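PDB 3QME: odorant binding protein (AGAP010409-PA) from Anopheles gambiae, which probably binds small volatile odorants as a secreted carrier of the PBP/GOBP family, here holding cyclohexanone. Local coordinates for residues K88-I93 with Y101-C106. Residues are numbered along the deposited sequence; the frame is centred on the assembly and turned at random. Where two conformers were deposited one is given.
Sequences KNLETI and YSAFQC. With CYH (cyclohexanone), chain B.
Lys88 and Leu90, in the loop that follows helix 75-87, face helix 96-105, with CA atoms 7.2 Å apart for Lys88 and Ser102 and 7.1 Å for Leu90 and Ala103. That spacing leaves the bridging to side chains. Lys88 does most of it: its chain runs nearly straight to CE and then bends (chi4 -52°), which in one of the two conformers of Gln105 puts NZ 3.2 Å from Gln105 OE1, a tentative hydrogen bond. NZ approaches with a C=O...donor angle of 146°, tilted 16° from the carbonyl plane; the two side chains meet roughly at right angles. On the way, Lys88 CE lies 3.1 Å from Ser102 O and 3.5 Å from Cys106 SG, which is disulfide-bonded to Cys84 SG; oxygen and sulfur touch the lysine methylenes from roughly perpendicular directions. Deeper in, Leu90 sets CD1 against Ala103 CB at 3.9 Å, while its CD2 touches the backbone N of that same residue; Leu85 of helix 75-87 touches both side chains. Ile93 adds the tip of its chain, CD1, to Ser102 CB at 3.9 Å. Within the loop, Asn89 O accepts from both Thr92 N and Thr92 OG1, consistent with a compact 3-10 turn. Across the helix, CB of Phe104 leaves on the side turned away from the loop and comes within 3.3 Å of cyclohexanone C2. One helix thus carries the loop on one flank and lines the ligand pocket with another, in the mainly helical, disulfide-tied fold of insect odorant-binding proteins.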
loop_
_atom_site.group_PDB
_atom_site.type_symbol
_atom_site.label_atom_id
_atom_site.label_comp_id
_atom_site.label_asym_id
_atom_site.label_seq_id
_atom_site.Cartn_x
_atom_site.Cartn_y
_atom_site.Cartn_z
ATOM N N LYS A 88 -2.636 -5.235 -13.235
ATOM C CA LYS A 88 -2.489 -6.281 -12.222
ATOM C C LYS A 88 -3.767 -7.097 -12.031
ATOM O O LYS A 88 -3.781 -8.076 -11.279
ATOM C CB LYS A 88 -2.022 -5.681 -10.900
ATOM C CG LYS A 88 -0.532 -5.355 -10.925
ATOM C CD LYS A 88 -0.125 -4.531 -9.746
ATOM C CE LYS A 88 1.397 -4.495 -9.618
ATOM N NZ LYS A 88 1.987 -5.851 -9.622
ATOM N N ASN A 89 -4.834 -6.698 -12.717
ATOM C CA ASN A 89 -6.107 -7.416 -12.627
ATOM C C ASN A 89 -6.450 -7.828 -11.196
ATOM O O ASN A 89 -6.727 -8.989 -10.900
ATOM C CB ASN A 89 -6.113 -8.610 -13.580
ATOM C CG ASN A 89 -6.193 -8.174 -15.032
ATOM O OD1 ASN A 89 -7.235 -7.693 -15.488
ATOM N ND2 ASN A 89 -5.087 -8.313 -15.757
ATOM N N LEU A 90 -6.418 -6.840 -10.316
ATOM C CA LEU A 90 -6.592 -7.040 -8.891
ATOM C C LEU A 90 -7.882 -7.769 -8.554
ATOM O O LEU A 90 -7.931 -8.533 -7.596
ATOM C CB LEU A 90 -6.572 -5.683 -8.189
ATOM C CG LEU A 90 -5.272 -4.886 -8.362
ATOM C CD1 LEU A 90 -5.407 -3.503 -7.747
ATOM C CD2 LEU A 90 -4.109 -5.634 -7.745
ATOM N N GLU A 91 -8.922 -7.516 -9.331
ATOM C CA GLU A 91 -10.227 -8.129 -9.098
ATOM C C GLU A 91 -10.202 -9.642 -9.225
ATOM O O GLU A 91 -11.099 -10.319 -8.726
ATOM C CB GLU A 91 -11.282 -7.564 -10.055
ATOM C CG GLU A 91 -12.065 -6.411 -9.484
ATOM C CD GLU A 91 -11.317 -5.096 -9.570
ATOM O OE1 GLU A 91 -10.599 -4.885 -10.576
ATOM O OE2 GLU A 91 -11.449 -4.274 -8.634
ATOM N N THR A 92 -9.183 -10.175 -9.895
ATOM C CA THR A 92 -9.080 -11.620 -10.092
ATOM C C THR A 92 -8.198 -12.288 -9.034
ATOM O O THR A 92 -8.030 -13.514 -9.030
ATOM C CB THR A 92 -8.560 -11.991 -11.514
ATOM O OG1 THR A 92 -7.161 -11.695 -11.622
ATOM C CG2 THR A 92 -9.331 -11.234 -12.584
ATOM N N ILE A 93 -7.647 -11.482 -8.132
ATOM C CA ILE A 93 -6.817 -12.007 -7.056
ATOM C C ILE A 93 -7.702 -12.300 -5.844
ATOM O O ILE A 93 -8.251 -11.393 -5.206
ATOM C CB ILE A 93 -5.661 -11.048 -6.701
ATOM C CG1 ILE A 93 -4.786 -10.812 -7.941
ATOM C CG2 ILE A 93 -4.788 -11.645 -5.608
ATOM C CD1 ILE A 93 -3.647 -9.855 -7.698
ATOM N N TYR A 101 -1.195 -6.325 -1.509
ATOM C CA TYR A 101 0.251 -6.251 -1.684
ATOM C C TYR A 101 0.613 -6.046 -3.153
ATOM O O TYR A 101 1.497 -5.247 -3.486
ATOM C CB TYR A 101 0.899 -7.524 -1.147
ATOM C CG TYR A 101 2.401 -7.522 -1.187
ATOM C CD1 TYR A 101 3.082 -8.110 -2.238
ATOM C CD2 TYR A 101 3.143 -6.951 -0.151
ATOM C CE1 TYR A 101 4.481 -8.132 -2.264
ATOM C CE2 TYR A 101 4.523 -6.956 -0.173
ATOM C CZ TYR A 101 5.188 -7.551 -1.226
ATOM O OH TYR A 101 6.563 -7.561 -1.244
ATOM N N SER A 102 -0.077 -6.769 -4.033
ATOM C CA SER A 102 0.096 -6.576 -5.467
ATOM C C SER A 102 -0.199 -5.133 -5.875
ATOM O O SER A 102 0.548 -4.535 -6.651
ATOM C CB SER A 102 -0.789 -7.540 -6.260
ATOM O OG SER A 102 -0.587 -7.347 -7.649
ATOM N N ALA A 103 -1.288 -4.578 -5.354
ATOM C CA ALA A 103 -1.633 -3.180 -5.612
ATOM C C ALA A 103 -0.499 -2.258 -5.186
ATOM O O ALA A 103 -0.042 -1.425 -5.970
ATOM C CB ALA A 103 -2.914 -2.814 -4.873
ATOM N N PHE A 104 -0.057 -2.414 -3.935
ATOM C CA PHE A 104 1.053 -1.647 -3.368
ATOM C C PHE A 104 2.311 -1.663 -4.240
ATOM O O PHE A 104 3.050 -0.679 -4.280
ATOM C CB PHE A 104 1.408 -2.175 -1.969
ATOM C CG PHE A 104 2.647 -1.535 -1.372
ATOM C CD1 PHE A 104 3.838 -2.251 -1.265
ATOM C CD2 PHE A 104 2.626 -0.212 -0.950
ATOM C CE1 PHE A 104 4.981 -1.659 -0.744
ATOM C CE2 PHE A 104 3.766 0.391 -0.420
ATOM C CZ PHE A 104 4.944 -0.337 -0.317
ATOM N N GLN A 105 2.558 -2.774 -4.930
ATOM C CA GLN A 105 3.778 -2.883 -5.733
ATOM C C GLN A 105 3.850 -1.784 -6.803
ATOM O O GLN A 105 4.928 -1.391 -7.243
ATOM C CB GLN A 105 3.897 -4.271 -6.367
ATOM C CG GLN A 105 4.070 -5.439 -5.406
ATOM C CD GLN A 105 4.242 -6.756 -6.150
ATOM O OE1 GLN A 105 3.561 -7.016 -7.145
ATOM N NE2 GLN A 105 5.167 -7.581 -5.682
ATOM N N CYS A 106 2.696 -1.292 -7.226
ATOM C CA CYS A 106 2.672 -0.223 -8.223
ATOM C C CYS A 106 3.296 1.058 -7.685
ATOM O O CYS A 106 3.859 1.838 -8.448
ATOM C CB CYS A 106 1.239 0.059 -8.672
ATOM S SG CYS A 106 0.632 -1.127 -9.903
HETATM C C1 CYH B . -1.707 -0.749 0.093
HETATM O O1 CYH B . -2.397 -1.654 0.547
HETATM C C2 CYH B . -1.482 -0.689 -1.398
HETATM C C3 CYH B . -1.330 0.745 -1.891
HETATM C C4 CYH B . -0.383 1.555 -1.025
HETATM C C5 CYH B . -0.870 1.630 0.413
HETATM C C6 CYH B . -1.097 0.261 1.040
#